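Local coordinates for protein ribosomal RNA small subunit methyltransferase Nep1 (Archaeoglobus fulgidus, PDB 3O7B) that probably methylates N1 of a specific pseudouridine in 16S ribosomal RNA during ribosome biogenesis, working as a homodimer with S-adenosylmethionine as methyl donor, at residues Arg51-Arg56 with Ser69-Ala74; Leu97-Leu102 with Leu125-Asn130; Asn113-Trp118 with Lys138-Arg143. All blocks are in the same frame, centred on the assembly; numbering follows the deposited sequence. Where two conformers were deposited one is given.

Interaction 1: residues Arg51-Arg56 with Ser69-Ala74; sequences RADAIR and SKHHTA
Lys70 and His71 face Asp53 where helix 48-57 packs against the short, weakly bonded helix 68-71 of this SPOUT-class methyltransferase. The contact is small and centres on one carboxylate. Lys70 comes first. Its chain is extended and passes the carboxylate at about a right angle, with Lys70 CD 3.7 Å from Asp53 OD1. The ammonium does not form a direct salt bridge. Two waters fill the gap instead. One donates to Asp53 OD2 at 2.6 Å and accepts from Lys70 NZ. The other donates to Asp53 OD1, also at 2.6 Å, and accepts from the same Lys70 NZ. Each carboxylate oxygen thus has its own water, and the opposite charges probably still attract through them. Asp53 reaches out because its CG lies anti to the backbone N (chi1 -166°).

His71 comes next and is buried. Its ring points its edge at Asp53, and the carboxylate plane is turned 63° from the ring plane. Lys70 CB sits over one face of the ring, 3.8 Å above its plane and toward the rim. His71 NE2 makes a weak hydrogen bond to Leu65 O. The side chain of His71 is about 10 Å from that of Arg86, a predicted rRNA-interacting residue. At the ring edge, Asp53 CB lies in the imidazole plane, 3.7 Å from His71 CE1.

Interaction 2: residues Leu97-Leu102 with Leu125-Asn130; sequences LLDSPL and LPRNYN
An end-on, two-nitrogen salt bridge between Asp99 and Arg127 joins the turn after helix 87-98 to the loop that leads into helix 129-142, at the dimer interface. Arg127 NH1 donates to Asp99 OD1 at 2.9 Å, and Arg127 NH2 donates to Asp99 OD2 at 2.8 Å. The second bond is fairly straight, with an N-H...O angle of 157°. Both oxygens use their syn lone pairs. The carboxylate and guanidinium planes are only 16° apart, so the two groups meet edge to edge and nearly flat. The Arg127 chain bends at chi3 (78°), which turns its guanidinium end toward the acid.

Asp99 OD2 has a further hydrogen bond, to Thr223 OG1 of the second subunit, which directly follows Tyr222 of the S-adenosylmethionine site. Arg127 O accepts a hydrogen bond from Gln92 NE2 of the second subunit. A separate apolar contact is made by the leucines: Leu98 CD1 meets Leu125 CD1 at 3.6 Å, and Leu125 also packs on Leu94, Leu95 and Leu135.

With an alanine at Asp99, the Arg127 guanidinium would probably lose its paired acceptor and be free to turn, and Thr223 of the second subunit would lose a partner. The paired bonds fix the rotation of both groups, and the same carboxylate couples this fold junction to the neighbouring subunit.

Interaction 3: residues Asn113-Trp118 with Lys138-Arg143; sequences NGEIIW and KLFEER
Ile117, Glu115 and Phe140 carry most of this contact, in which strand 116-119 of the central mixed sheet packs against the C-terminal end of helix 129-142. Ile117 gives the largest share. Its side chain and that of Leu139 reach toward each other tip to tip. Ile117 CG2 lies 4.0 Å from Leu139 CD2, and Ile117 CD1 is almost as near, so one leucine methyl meets two branches of the isoleucine. The leucine CG stands anti to its own backbone N (chi1 173°), which sends the methyl toward the strand.

Glu115, just before the strand, crosses Phe140 at about a right angle. Its carboxylate is tilted 66° from the ring plane, and Glu115 OE2 is 3.9 Å from Phe140 CE2. The other oxygen, Glu115 OE1, is hydrogen-bonded to Thr111 OG1. Phe140 also packs on Leu37 and Leu39, and its ring is buried. Phe155 of strand 150-156, the next strand in the sheet, touches Ile117 and Leu139, meets Phe140 edge-to-face and makes a cation-pi contact with Arg143.

Arg143, the first residue after the helix, has a positive phi. Its side chain folds back over the last turn. Glu115 and Arg143 do not form a direct salt bridge. One water joins them, donating to Glu115 OE2 at 2.5 Å and accepting from Arg143 NH1 at 3.0 Å. The same Arg143 NH1 donates to Phe140 O at 2.9 Å, on a lone pair in the carbonyl plane.

Overall arrangement
From the N terminus, interaction 1 comes first. It closes a short loop of twelve residues, mostly without regular structure, and joins helix 48-57 to helix 68-71. It is complete before the others begin. Interaction 2 opens at the end of helix 87-98 and closes at 125-130, spanning strands 105-111 and 116-119. Interaction 3 opens inside that span at 113-118 and closes beyond it at 138-143, so the two cross. They meet helix 129-142 at its two ends: interaction 2 ties the loop leading into it to the end of helix 87-98, and interaction 3 holds its end to the sheet. The centres of interactions 2 and 3 are 18 Å apart. Interaction 1 lies farther from the centre of the chain.

Interaction 1: residues Arg51-Arg56 with Ser69-Ala74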
loop_
_atom_site.group_PDB
_atom_site.type_symbol
_atom_site.label_atom_id
_atom_site.label_comp_id
_atom_site.label_asym_id
_atom_site.label_seq_id
_atom_site.Cartn_x
_atom_site.Cartn_y
_atom_site.Cartn_z
ATOM N N ARG A 51 -18.306 -20.786 6.247
ATOM C CA ARG A 51 -18.921 -21.676 5.259
ATOM C C ARG A 51 -19.425 -20.902 4.039
ATOM O O ARG A 51 -19.292 -21.368 2.906
ATOM C CB ARG A 51 -20.045 -22.508 5.887
ATOM C CG ARG A 51 -19.553 -23.735 6.655
ATOM C CD ARG A 51 -20.707 -24.660 7.054
ATOM N NE ARG A 51 -21.410 -25.213 5.892
ATOM C CZ ARG A 51 -21.187 -26.418 5.370
ATOM N NH1 ARG A 51 -20.280 -27.230 5.900
ATOM N NH2 ARG A 51 -21.881 -26.815 4.314
ATOM N N ALA A 52 -19.983 -19.715 4.277
ATOM C CA ALA A 52 -20.449 -18.842 3.193
ATOM C C ALA A 52 -19.292 -18.387 2.297
ATOM O O ALA A 52 -19.401 -18.413 1.070
ATOM C CB ALA A 52 -21.183 -17.637 3.756
ATOM N N ASP A 53 -18.180 -17.985 2.913
ATOM C CA ASP A 53 -17.008 -17.576 2.140
ATOM C C ASP A 53 -16.418 -18.744 1.356
ATOM O O ASP A 53 -15.986 -18.569 0.220
ATOM C CB ASP A 53 -15.940 -16.939 3.034
ATOM C CG ASP A 53 -14.875 -16.197 2.227
ATOM O OD1 ASP A 53 -15.235 -15.465 1.271
ATOM O OD2 ASP A 53 -13.679 -16.349 2.545
ATOM N N ALA A 54 -16.420 -19.930 1.963
ATOM C CA ALA A 54 -15.948 -21.148 1.312
ATOM C C ALA A 54 -16.715 -21.412 0.019
ATOM O O ALA A 54 -16.115 -21.723 -1.012
ATOM C CB ALA A 54 -16.064 -22.329 2.260
ATOM N N ILE A 55 -18.038 -21.264 0.074
ATOM C CA ILE A 55 -18.880 -21.381 -1.120
ATOM C C ILE A 55 -18.492 -20.331 -2.173
ATOM O O ILE A 55 -18.256 -20.677 -3.332
ATOM C CB ILE A 55 -20.392 -21.310 -0.770
ATOM C CG1 ILE A 55 -20.800 -22.524 0.067
ATOM C CG2 ILE A 55 -21.257 -21.225 -2.040
ATOM C CD1 ILE A 55 -22.050 -22.300 0.911
ATOM N N ARG A 56 -18.393 -19.065 -1.761
ATOM C CA ARG A 56 -18.040 -17.976 -2.684
ATOM C C ARG A 56 -16.668 -18.177 -3.336
ATOM O O ARG A 56 -16.500 -17.899 -4.529
ATOM C CB ARG A 56 -18.102 -16.611 -1.989
ATOM N N SER A 69 -12.316 -8.691 7.092
ATOM C CA SER A 69 -13.350 -8.026 6.284
ATOM C C SER A 69 -14.350 -9.037 5.720
ATOM O O SER A 69 -15.414 -8.654 5.198
ATOM C CB SER A 69 -12.733 -7.173 5.163
ATOM O OG SER A 69 -12.127 -6.005 5.697
ATOM N N LYS A 70 -14.010 -10.322 5.821
ATOM C CA LYS A 70 -14.897 -11.403 5.396
ATOM C C LYS A 70 -15.347 -12.284 6.557
ATOM O O LYS A 70 -16.461 -12.831 6.543
ATOM C CB LYS A 70 -14.194 -12.291 4.369
ATOM C CG LYS A 70 -13.844 -11.600 3.067
ATOM C CD LYS A 70 -13.166 -12.551 2.119
ATOM C CE LYS A 70 -12.769 -11.840 0.836
ATOM N NZ LYS A 70 -12.183 -12.810 -0.130
ATOM N N HIS A 71 -14.485 -12.424 7.558
ATOM C CA HIS A 71 -14.677 -13.479 8.568
ATOM C C HIS A 71 -14.944 -12.942 9.968
ATOM O O HIS A 71 -14.940 -13.718 10.937
ATOM C CB HIS A 71 -13.448 -14.397 8.628
ATOM C CG HIS A 71 -13.001 -14.928 7.300
ATOM N ND1 HIS A 71 -13.854 -15.487 6.370
ATOM C CD2 HIS A 71 -11.763 -14.980 6.752
ATOM C CE1 HIS A 71 -13.160 -15.866 5.306
ATOM N NE2 HIS A 71 -11.888 -15.570 5.517
ATOM N N HIS A 72 -15.158 -11.634 10.091
ATOM C CA HIS A 72 -15.301 -10.981 11.396
ATOM C C HIS A 72 -16.237 -11.724 12.364
ATOM O O HIS A 72 -15.876 -11.980 13.514
ATOM C CB HIS A 72 -15.818 -9.557 11.218
ATOM C CG HIS A 72 -16.063 -8.846 12.516
ATOM N ND1 HIS A 72 -17.318 -8.716 13.073
ATOM C CD2 HIS A 72 -15.203 -8.267 13.390
ATOM C CE1 HIS A 72 -17.224 -8.066 14.220
ATOM N NE2 HIS A 72 -15.953 -7.775 14.431
ATOM N N THR A 73 -17.436 -12.046 11.899
ATOM C CA THR A 73 -18.437 -12.642 12.793
ATOM C C THR A 73 -18.038 -14.036 13.289
ATOM O O THR A 73 -18.495 -14.467 14.349
ATOM C CB THR A 73 -19.839 -12.669 12.168
ATOM O OG1 THR A 73 -19.824 -13.460 10.982
ATOM C CG2 THR A 73 -20.289 -11.267 11.830
ATOM N N ALA A 74 -17.195 -14.733 12.529
ATOM C CA ALA A 74 -16.663 -16.039 12.935
ATOM C C ALA A 74 -15.482 -15.943 13.906
ATOM O O ALA A 74 -15.078 -16.951 14.498
ATOM C CB ALA A 74 -16.271 -16.842 11.707
HETATM O O HOH W 1 -11.676 -15.403 1.118
HETATM O O HOH W 2 -14.684 -14.230 -0.933
#

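Interaction 2: residues Leu97-Leu102 with Leu125-Asn130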
loop_
_atom_site.group_PDB
_atom_site.type_symbol
_atom_site.label_atom_id
_atom_site.label_comp_id
_atom_site.label_asym_id
_atom_site.label_seq_id
_atom_site.Cartn_x
_atom_site.Cartn_y
_atom_site.Cartn_z
ATOM N N LEU A 97 8.460 -1.931 0.062
ATOM C CA LEU A 97 9.837 -2.317 0.286
ATOM C C LEU A 97 10.471 -2.925 -0.972
ATOM O O LEU A 97 11.585 -2.555 -1.360
ATOM C CB LEU A 97 9.890 -3.317 1.453
ATOM C CG LEU A 97 11.315 -3.688 1.846
ATOM C CD1 LEU A 97 12.091 -2.485 2.413
ATOM C CD2 LEU A 97 11.280 -4.805 2.860
ATOM N N LEU A 98 9.755 -3.843 -1.613
ATOM C CA LEU A 98 10.317 -4.527 -2.767
ATOM C C LEU A 98 10.428 -3.617 -3.998
ATOM O O LEU A 98 11.197 -3.924 -4.921
ATOM C CB LEU A 98 9.550 -5.804 -3.061
ATOM C CG LEU A 98 9.666 -6.894 -1.975
ATOM C CD1 LEU A 98 8.555 -7.918 -2.162
ATOM C CD2 LEU A 98 11.007 -7.558 -2.067
ATOM N N ASP A 99 9.687 -2.507 -3.987
ATOM C CA ASP A 99 9.788 -1.484 -5.054
ATOM C C ASP A 99 11.089 -0.674 -4.979
ATOM O O ASP A 99 11.425 0.064 -5.910
ATOM C CB ASP A 99 8.612 -0.494 -4.962
ATOM C CG ASP A 99 7.273 -1.069 -5.458
ATOM O OD1 ASP A 99 7.216 -2.153 -6.097
ATOM O OD2 ASP A 99 6.229 -0.398 -5.197
ATOM N N SER A 100 11.805 -0.756 -3.862
ATOM C CA SER A 100 13.072 -0.030 -3.697
ATOM C C SER A 100 14.069 -0.423 -4.789
ATOM O O SER A 100 14.184 -1.602 -5.134
ATOM C CB SER A 100 13.700 -0.331 -2.328
ATOM O OG SER A 100 14.999 0.253 -2.243
ATOM N N PRO A 101 14.821 0.562 -5.317
ATOM C CA PRO A 101 15.872 0.184 -6.268
ATOM C C PRO A 101 17.120 -0.425 -5.600
ATOM O O PRO A 101 17.997 -0.944 -6.286
ATOM C CB PRO A 101 16.218 1.512 -6.941
ATOM C CG PRO A 101 15.992 2.507 -5.899
ATOM C CD PRO A 101 14.759 2.021 -5.129
ATOM N N LEU A 102 17.185 -0.366 -4.276
ATOM C CA LEU A 102 18.335 -0.891 -3.549
ATOM C C LEU A 102 18.135 -2.382 -3.310
ATOM O O LEU A 102 17.108 -2.796 -2.767
ATOM C CB LEU A 102 18.494 -0.125 -2.240
ATOM C CG LEU A 102 19.700 -0.346 -1.336
ATOM C CD1 LEU A 102 21.020 -0.350 -2.105
ATOM C CD2 LEU A 102 19.715 0.736 -0.279
ATOM N N LEU A 125 5.468 -9.146 -6.213
ATOM C CA LEU A 125 4.230 -9.598 -5.593
ATOM C C LEU A 125 3.044 -8.989 -6.320
ATOM O O LEU A 125 3.174 -7.875 -6.843
ATOM C CB LEU A 125 4.172 -9.185 -4.114
ATOM C CG LEU A 125 5.140 -9.939 -3.208
ATOM C CD1 LEU A 125 5.192 -9.214 -1.872
ATOM C CD2 LEU A 125 4.788 -11.411 -3.031
ATOM N N PRO A 126 1.891 -9.682 -6.313
ATOM C CA PRO A 126 0.681 -9.072 -6.900
ATOM C C PRO A 126 0.337 -7.779 -6.169
ATOM O O PRO A 126 0.304 -7.729 -4.933
ATOM C CB PRO A 126 -0.407 -10.120 -6.655
ATOM C CG PRO A 126 0.330 -11.409 -6.412
ATOM C CD PRO A 126 1.624 -11.032 -5.776
ATOM N N ARG A 127 0.061 -6.740 -6.943
ATOM C CA ARG A 127 -0.312 -5.446 -6.390
ATOM C C ARG A 127 -1.779 -5.399 -5.980
ATOM O O ARG A 127 -2.150 -4.629 -5.088
ATOM C CB ARG A 127 0.067 -4.332 -7.364
ATOM C CG ARG A 127 1.564 -4.443 -7.691
ATOM C CD ARG A 127 2.082 -3.219 -8.318
ATOM N NE ARG A 127 2.324 -2.144 -7.362
ATOM C CZ ARG A 127 3.464 -1.952 -6.699
ATOM N NH1 ARG A 127 4.469 -2.821 -6.797
ATOM N NH2 ARG A 127 3.582 -0.898 -5.922
ATOM N N ASN A 128 -2.590 -6.244 -6.611
ATOM C CA ASN A 128 -3.985 -6.366 -6.261
ATOM C C ASN A 128 -4.083 -7.260 -5.035
ATOM O O ASN A 128 -3.561 -8.383 -5.025
ATOM C CB ASN A 128 -4.766 -6.953 -7.436
ATOM C CG ASN A 128 -6.198 -7.229 -7.086
ATOM O OD1 ASN A 128 -6.508 -8.242 -6.454
ATOM N ND2 ASN A 128 -7.086 -6.320 -7.457
ATOM N N TYR A 129 -4.797 -6.763 -4.028
ATOM C CA TYR A 129 -4.939 -7.452 -2.743
ATOM C C TYR A 129 -5.537 -8.847 -2.878
ATOM O O TYR A 129 -5.079 -9.797 -2.213
ATOM C CB TYR A 129 -5.776 -6.593 -1.804
ATOM C CG TYR A 129 -6.181 -7.286 -0.535
ATOM C CD1 TYR A 129 -5.258 -7.455 0.494
ATOM C CD2 TYR A 129 -7.479 -7.747 -0.354
ATOM C CE1 TYR A 129 -5.621 -8.099 1.676
ATOM C CE2 TYR A 129 -7.853 -8.388 0.836
ATOM C CZ TYR A 129 -6.914 -8.530 1.837
ATOM O OH TYR A 129 -7.250 -9.166 3.020
ATOM N N ASN A 130 -6.563 -9.005 -3.711
ATOM C CA ASN A 130 -7.220 -10.308 -3.824
ATOM C C ASN A 130 -6.287 -11.327 -4.456
ATOM O O ASN A 130 -6.268 -12.494 -4.033
ATOM C CB ASN A 130 -8.553 -10.206 -4.575
ATOM C CG ASN A 130 -9.520 -9.277 -3.872
ATOM O OD1 ASN A 130 -10.009 -8.287 -4.456
ATOM N ND2 ASN A 130 -9.789 -9.558 -2.608
#

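Interaction 3: residues Asn113-Trp118 with Lys138-Arg143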
loop_
_atom_site.group_PDB
_atom_site.type_symbol
_atom_site.label_atom_id
_atom_site.label_comp_id
_atom_site.label_asym_id
_atom_site.label_seq_id
_atom_site.Cartn_x
_atom_site.Cartn_y
_atom_site.Cartn_z
ATOM N N ASN A 113 1.923 -16.687 14.181
ATOM C CA ASN A 113 2.060 -18.063 14.669
ATOM C C ASN A 113 3.506 -18.544 14.705
ATOM O O ASN A 113 3.769 -19.726 14.977
ATOM C CB ASN A 113 1.158 -19.001 13.860
ATOM C CG ASN A 113 -0.319 -18.676 14.044
ATOM O OD1 ASN A 113 -1.082 -18.592 13.071
ATOM N ND2 ASN A 113 -0.729 -18.465 15.296
ATOM N N GLY A 114 4.439 -17.634 14.436
ATOM C CA GLY A 114 5.873 -17.904 14.544
ATOM C C GLY A 114 6.554 -18.499 13.325
ATOM O O GLY A 114 7.747 -18.843 13.372
ATOM N N GLU A 115 5.816 -18.613 12.219
ATOM C CA GLU A 115 6.394 -19.141 10.987
ATOM C C GLU A 115 7.284 -18.084 10.341
ATOM O O GLU A 115 7.042 -16.882 10.514
ATOM C CB GLU A 115 5.304 -19.552 10.006
ATOM C CG GLU A 115 4.382 -20.613 10.540
ATOM C CD GLU A 115 2.960 -20.405 10.092
ATOM O OE1 GLU A 115 2.434 -19.268 10.242
ATOM O OE2 GLU A 115 2.357 -21.378 9.594
ATOM N N ILE A 116 8.299 -18.526 9.610
ATOM C CA ILE A 116 9.249 -17.661 8.948
ATOM C C ILE A 116 9.107 -17.863 7.435
ATOM O O ILE A 116 9.264 -18.985 6.941
ATOM C CB ILE A 116 10.711 -17.961 9.407
ATOM C CG1 ILE A 116 10.901 -17.670 10.915
ATOM C CG2 ILE A 116 11.704 -17.178 8.594
ATOM C CD1 ILE A 116 10.592 -16.233 11.322
ATOM N N ILE A 117 8.795 -16.785 6.720
ATOM C CA ILE A 117 8.712 -16.799 5.266
ATOM C C ILE A 117 9.825 -15.941 4.698
ATOM O O ILE A 117 10.013 -14.780 5.092
ATOM C CB ILE A 117 7.341 -16.254 4.804
ATOM C CG1 ILE A 117 6.195 -17.097 5.351
ATOM C CG2 ILE A 117 7.300 -16.106 3.273
ATOM C CD1 ILE A 117 4.836 -16.389 5.355
ATOM N N TRP A 118 10.591 -16.513 3.780
ATOM C CA TRP A 118 11.615 -15.779 3.075
ATOM C C TRP A 118 11.036 -15.330 1.725
ATOM O O TRP A 118 10.404 -16.143 1.032
ATOM C CB TRP A 118 12.842 -16.682 2.863
ATOM C CG TRP A 118 13.909 -16.071 2.013
ATOM C CD1 TRP A 118 14.814 -15.130 2.391
ATOM C CD2 TRP A 118 14.200 -16.375 0.638
ATOM N NE1 TRP A 118 15.638 -14.810 1.340
ATOM C CE2 TRP A 118 15.286 -15.566 0.252
ATOM C CE3 TRP A 118 13.638 -17.246 -0.304
ATOM C CZ2 TRP A 118 15.842 -15.605 -1.034
ATOM C CZ3 TRP A 118 14.181 -17.270 -1.598
ATOM C CH2 TRP A 118 15.276 -16.460 -1.940
ATOM N N LYS A 138 -1.837 -20.134 -1.712
ATOM C CA LYS A 138 -1.017 -21.113 -2.416
ATOM C C LYS A 138 0.291 -21.380 -1.662
ATOM O O LYS A 138 0.727 -22.530 -1.544
ATOM C CB LYS A 138 -0.731 -20.633 -3.838
ATOM C CG LYS A 138 0.055 -21.638 -4.669
ATOM C CD LYS A 138 0.324 -21.105 -6.060
ATOM C CE LYS A 138 0.946 -22.198 -6.916
ATOM N NZ LYS A 138 1.092 -21.730 -8.323
ATOM N N LEU A 139 0.922 -20.332 -1.149
ATOM C CA LEU A 139 2.132 -20.483 -0.361
ATOM C C LEU A 139 1.901 -21.378 0.865
ATOM O O LEU A 139 2.712 -22.275 1.147
ATOM C CB LEU A 139 2.651 -19.101 0.046
ATOM C CG LEU A 139 3.820 -19.123 1.028
ATOM C CD1 LEU A 139 5.089 -19.648 0.380
ATOM C CD2 LEU A 139 4.032 -17.728 1.586
ATOM N N PHE A 140 0.800 -21.175 1.583
ATOM C CA PHE A 140 0.534 -21.999 2.772
ATOM C C PHE A 140 0.285 -23.464 2.407
ATOM O O PHE A 140 0.618 -24.368 3.187
ATOM C CB PHE A 140 -0.615 -21.430 3.604
ATOM C CG PHE A 140 -0.197 -20.331 4.549
ATOM C CD1 PHE A 140 0.037 -19.031 4.096
ATOM C CD2 PHE A 140 0.000 -20.608 5.898
ATOM C CE1 PHE A 140 0.437 -18.013 4.986
ATOM C CE2 PHE A 140 0.391 -19.606 6.788
ATOM C CZ PHE A 140 0.607 -18.314 6.338
ATOM N N GLU A 141 -0.275 -23.691 1.223
ATOM C CA GLU A 141 -0.568 -25.034 0.729
ATOM C C GLU A 141 0.674 -25.750 0.207
ATOM O O GLU A 141 0.937 -26.897 0.586
ATOM C CB GLU A 141 -1.618 -24.942 -0.378
ATOM C CG GLU A 141 -1.914 -26.266 -1.091
ATOM C CD GLU A 141 -2.543 -27.319 -0.196
ATOM O OE1 GLU A 141 -3.109 -26.986 0.875
ATOM O OE2 GLU A 141 -2.483 -28.510 -0.587
ATOM N N GLU A 142 1.425 -25.082 -0.666
ATOM C CA GLU A 142 2.558 -25.676 -1.385
ATOM C C GLU A 142 3.902 -25.462 -0.696
ATOM O O GLU A 142 4.878 -26.150 -1.004
ATOM C CB GLU A 142 2.608 -25.150 -2.826
ATOM C CG GLU A 142 1.300 -25.421 -3.555
ATOM C CD GLU A 142 1.375 -25.384 -5.068
ATOM O OE1 GLU A 142 2.443 -25.087 -5.652
ATOM O OE2 GLU A 142 0.326 -25.667 -5.682
ATOM N N ARG A 143 3.945 -24.489 0.223
ATOM C CA ARG A 143 5.126 -24.173 1.084
ATOM C C ARG A 143 6.237 -23.413 0.376
ATOM O O ARG A 143 7.168 -22.917 1.010
ATOM C CB ARG A 143 5.714 -25.427 1.780
ATOM C CG ARG A 143 4.692 -26.323 2.457
ATOM C CD ARG A 143 3.756 -25.567 3.364
ATOM N NE ARG A 143 4.419 -25.077 4.572
ATOM C CZ ARG A 143 3.803 -24.390 5.533
ATOM N NH1 ARG A 143 2.512 -24.089 5.428
ATOM N NH2 ARG A 143 4.482 -24.005 6.604
HETATM O O HOH W 3 1.549 -23.168 8.081
#